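Local coordinates for bromo domain-containing protein (Trypanosoma brucei brucei, PDB 5K29) that is of unknown function but, being a bromodomain protein, may recognise acetylated lysines, the usual ligands of that fold, at residues 79-84 / 103-108. Residues are numbered along the deposited sequence; the frame is centred on the assembly and turned at random.
Sequences EDIRLM and RTFEKF
F105 receives two aliphatic groups from the facing helix at a single ring atom, an example of how antiparallel helices can pair through a few side chains. I81 CG2 lies 4.0 Å from F105 CE2, and M84 CE approaches that same CE2 at 4.2 Å. Both methyls come in obliquely to the ring. CB of I81 already points to the other helix, and with CG1 beside the backbone N (chi1 -59°) the branch CG2 is left extending toward the ring. The M84 chain is bent at its last torsion, which is nearly eclipsed, and CE ends near the ring. P51 and L56 also touch F105, while I81, the buried member, rests on L22, so this apolar side also meets helix 53-64 and the loops carrying P51 and L22.

Along the polar side the contact brings charges together without bonding them. E106 CG links the two sides, meeting I81 CG2 at 4.3 Å. Extended beyond CG, E106 lays its carboxylate against the base of R82: OE2 of E106 sits 3.4 Å from R82 CG and equally close to R82 CA. The guanidinium lies farther out, with R82 NE 4.2 Å from E106 OE1, beyond salt-bridge range. The two planes are 88° apart, with OE1 at the guanidinium edge and near its plane. Any attraction between these two charges is therefore probably long-range.

The segment axes approach to 10.2 Å and run at 172°, with I81 and E106 closest in the backbone. Helices 75-92 and 97-122 form the antiparallel pairing of the last two helices of the left-handed four-helix bromodomain bundle.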
ATOM      1  N   GLU A  79      -4.132   5.169  -2.898  1.00 52.12           N
ATOM      2  CA  GLU A  79      -3.824   5.843  -4.175  1.00 52.62           C
ATOM      3  C   GLU A  79      -2.435   5.424  -4.621  1.00 55.94           C
ATOM      4  O   GLU A  79      -2.281   4.947  -5.731  1.00 55.59           O
ATOM      5  CB  GLU A  79      -3.812   7.357  -4.023  1.00 55.99           C
ATOM      6  CG  GLU A  79      -5.149   8.037  -4.176  1.00 72.82           C
ATOM      7  CD  GLU A  79      -5.101   9.511  -3.822  1.00 91.05           C
ATOM      8  OE1 GLU A  79      -3.997  10.104  -3.867  1.00 97.44           O
ATOM      9  OE2 GLU A  79      -6.169  10.079  -3.504  1.00 81.65           O
ATOM     10  N   ASP A  80      -1.440   5.523  -3.727  1.00 53.22           N
ATOM     11  CA  ASP A  80      -0.049   5.160  -4.017  1.00 52.51           C
ATOM     12  C   ASP A  80       0.086   3.747  -4.537  1.00 55.17           C
ATOM     13  O   ASP A  80       0.802   3.533  -5.497  1.00 55.61           O
ATOM     14  CB  ASP A  80       0.816   5.359  -2.770  1.00 54.94           C
ATOM     15  CG  ASP A  80       1.125   6.806  -2.461  1.00 64.55           C
ATOM     16  OD1 ASP A  80       0.548   7.704  -3.133  1.00 66.38           O
ATOM     17  OD2 ASP A  80       1.950   7.049  -1.568  1.00 68.73           O
ATOM     18  N   ILE A  81      -0.632   2.794  -3.932  1.00 52.02           N
ATOM     19  CA  ILE A  81      -0.631   1.403  -4.365  1.00 50.80           C
ATOM     20  C   ILE A  81      -1.237   1.306  -5.765  1.00 51.26           C
ATOM     21  O   ILE A  81      -0.654   0.647  -6.606  1.00 51.73           O
ATOM     22  CB  ILE A  81      -1.360   0.466  -3.355  1.00 54.34           C
ATOM     23  CG1 ILE A  81      -0.718   0.493  -1.926  1.00 56.23           C
ATOM     24  CG2 ILE A  81      -1.485  -0.992  -3.900  1.00 54.60           C
ATOM     25  CD1 ILE A  81       0.746   0.017  -1.809  1.00 58.70           C
ATOM     26  N   ARG A  82      -2.426   1.916  -5.999  1.00 47.00           N
ATOM     27  CA  ARG A  82      -3.105   1.842  -7.302  1.00 45.45           C
ATOM     28  C   ARG A  82      -2.265   2.460  -8.389  1.00 48.89           C
ATOM     29  O   ARG A  82      -2.177   1.892  -9.480  1.00 49.71           O
ATOM     30  CB  ARG A  82      -4.510   2.461  -7.240  1.00 42.86           C
ATOM     31  CG  ARG A  82      -5.453   1.553  -6.458  1.00 53.76           C
ATOM     32  CD  ARG A  82      -6.879   1.974  -6.494  1.00 57.27           C
ATOM     33  NE  ARG A  82      -7.701   0.973  -5.817  1.00 55.06           N
ATOM     34  CZ  ARG A  82      -8.460   1.225  -4.767  1.00 59.64           C
ATOM     35  NH1 ARG A  82      -9.158   0.252  -4.203  1.00 58.41           N
ATOM     36  NH2 ARG A  82      -8.539   2.455  -4.275  1.00 53.34           N
ATOM     37  N   LEU A  83      -1.574   3.562  -8.072  1.00 46.18           N
ATOM     38  CA  LEU A  83      -0.698   4.238  -9.016  1.00 49.37           C
ATOM     39  C   LEU A  83       0.488   3.379  -9.398  1.00 54.68           C
ATOM     40  O   LEU A  83       0.836   3.366 -10.576  1.00 55.17           O
ATOM     41  CB  LEU A  83      -0.233   5.636  -8.523  1.00 51.46           C
ATOM     42  CG  LEU A  83      -1.278   6.738  -8.234  1.00 59.58           C
ATOM     43  CD1 LEU A  83      -0.610   8.115  -8.143  1.00 62.76           C
ATOM     44  CD2 LEU A  83      -2.371   6.822  -9.309  1.00 64.94           C
ATOM     45  N   MET A  84       1.096   2.635  -8.432  1.00 52.34           N
ATOM     46  CA  MET A  84       2.257   1.754  -8.698  1.00 52.49           C
ATOM     47  C   MET A  84       1.754   0.620  -9.575  1.00 55.64           C
ATOM     48  O   MET A  84       2.397   0.254 -10.547  1.00 58.09           O
ATOM     49  CB  MET A  84       2.777   1.102  -7.402  1.00 55.57           C
ATOM     50  CG  MET A  84       3.601   1.993  -6.488  1.00 61.73           C
ATOM     51  SD  MET A  84       3.825   1.402  -4.733  1.00 67.06           S
ATOM     52  CE  MET A  84       3.275  -0.189  -4.800  1.00 62.23           C
ATOM     53  N   ARG A 103      -1.991  -7.137 -10.089  1.00 59.60           N
ATOM     54  CA  ARG A 103      -3.399  -7.037  -9.680  1.00 59.00           C
ATOM     55  C   ARG A 103      -3.661  -7.861  -8.425  1.00 63.44           C
ATOM     56  O   ARG A 103      -4.379  -7.406  -7.526  1.00 60.74           O
ATOM     57  CB  ARG A 103      -4.347  -7.375 -10.835  1.00 61.65           C
ATOM     58  CG  ARG A 103      -4.337  -6.304 -11.947  1.00 70.30           C
ATOM     59  CD  ARG A 103      -5.309  -6.609 -13.097  1.00 88.10           C
ATOM     60  NE  ARG A 103      -4.927  -7.796 -13.877  1.00 91.48           N
ATOM     61  CZ  ARG A 103      -4.438  -7.769 -15.116  1.00 95.83           C
ATOM     62  NH1 ARG A 103      -4.111  -8.898 -15.731  1.00 82.87           N
ATOM     63  NH2 ARG A 103      -4.275  -6.613 -15.751  1.00 69.40           N
ATOM     64  N   THR A 104      -3.004  -9.031  -8.333  1.00 63.43           N
ATOM     65  CA  THR A 104      -3.051  -9.935  -7.182  1.00 65.37           C
ATOM     66  C   THR A 104      -2.438  -9.243  -5.957  1.00 66.21           C
ATOM     67  O   THR A 104      -3.008  -9.332  -4.865  1.00 66.65           O
ATOM     68  CB  THR A 104      -2.333 -11.242  -7.527  1.00 76.57           C
ATOM     69  OG1 THR A 104      -3.171 -11.998  -8.404  1.00 82.10           O
ATOM     70  CG2 THR A 104      -1.989 -12.064  -6.312  1.00 76.16           C
ATOM     71  N   PHE A 105      -1.293  -8.543  -6.150  1.00 57.37           N
ATOM     72  CA  PHE A 105      -0.638  -7.816  -5.077  1.00 54.67           C
ATOM     73  C   PHE A 105      -1.605  -6.770  -4.531  1.00 57.22           C
ATOM     74  O   PHE A 105      -1.814  -6.710  -3.319  1.00 57.94           O
ATOM     75  CB  PHE A 105       0.674  -7.150  -5.547  1.00 55.11           C
ATOM     76  CG  PHE A 105       1.197  -6.105  -4.582  1.00 54.94           C
ATOM     77  CD1 PHE A 105       1.853  -6.478  -3.413  1.00 59.37           C
ATOM     78  CD2 PHE A 105       0.934  -4.759  -4.782  1.00 54.39           C
ATOM     79  CE1 PHE A 105       2.302  -5.516  -2.506  1.00 58.58           C
ATOM     80  CE2 PHE A 105       1.366  -3.800  -3.863  1.00 56.02           C
ATOM     81  CZ  PHE A 105       2.053  -4.180  -2.743  1.00 54.05           C
ATOM     82  N   GLU A 106      -2.197  -5.972  -5.434  1.00 51.25           N
ATOM     83  CA  GLU A 106      -3.135  -4.907  -5.129  1.00 49.21           C
ATOM     84  C   GLU A 106      -4.297  -5.398  -4.263  1.00 54.85           C
ATOM     85  O   GLU A 106      -4.577  -4.772  -3.249  1.00 55.15           O
ATOM     86  CB  GLU A 106      -3.667  -4.252  -6.409  1.00 49.76           C
ATOM     87  CG  GLU A 106      -4.551  -3.065  -6.075  1.00 55.69           C
ATOM     88  CD  GLU A 106      -5.016  -2.236  -7.244  1.00 68.55           C
ATOM     89  OE1 GLU A 106      -6.164  -2.430  -7.697  1.00 82.55           O
ATOM     90  OE2 GLU A 106      -4.255  -1.340  -7.659  1.00 72.37           O
ATOM     91  N   LYS A 107      -4.941  -6.517  -4.637  1.00 53.91           N
ATOM     92  CA  LYS A 107      -6.047  -7.103  -3.867  1.00 55.10           C
ATOM     93  C   LYS A 107      -5.564  -7.488  -2.455  1.00 59.33           C
ATOM     94  O   LYS A 107      -6.227  -7.175  -1.472  1.00 59.97           O
ATOM     95  CB  LYS A 107      -6.664  -8.305  -4.604  1.00 60.97           C
ATOM     96  N   PHE A 108      -4.377  -8.080  -2.360  1.00 56.25           N
ATOM     97  CA  PHE A 108      -3.766  -8.446  -1.094  1.00 57.16           C
ATOM     98  C   PHE A 108      -3.521  -7.204  -0.201  1.00 59.28           C
ATOM     99  O   PHE A 108      -3.859  -7.234   0.983  1.00 59.20           O
ATOM    100  CB  PHE A 108      -2.465  -9.244  -1.328  1.00 59.38           C
ATOM    101  CG  PHE A 108      -1.496  -9.178  -0.174  1.00 60.27           C
ATOM    102  CD1 PHE A 108      -1.647 -10.012   0.933  1.00 63.21           C
ATOM    103  CD2 PHE A 108      -0.438  -8.268  -0.183  1.00 59.78           C
ATOM    104  CE1 PHE A 108      -0.760  -9.943   2.003  1.00 64.85           C
ATOM    105  CE2 PHE A 108       0.454  -8.205   0.883  1.00 61.78           C
ATOM    106  CZ  PHE A 108       0.302  -9.059   1.959  1.00 62.94           C
TER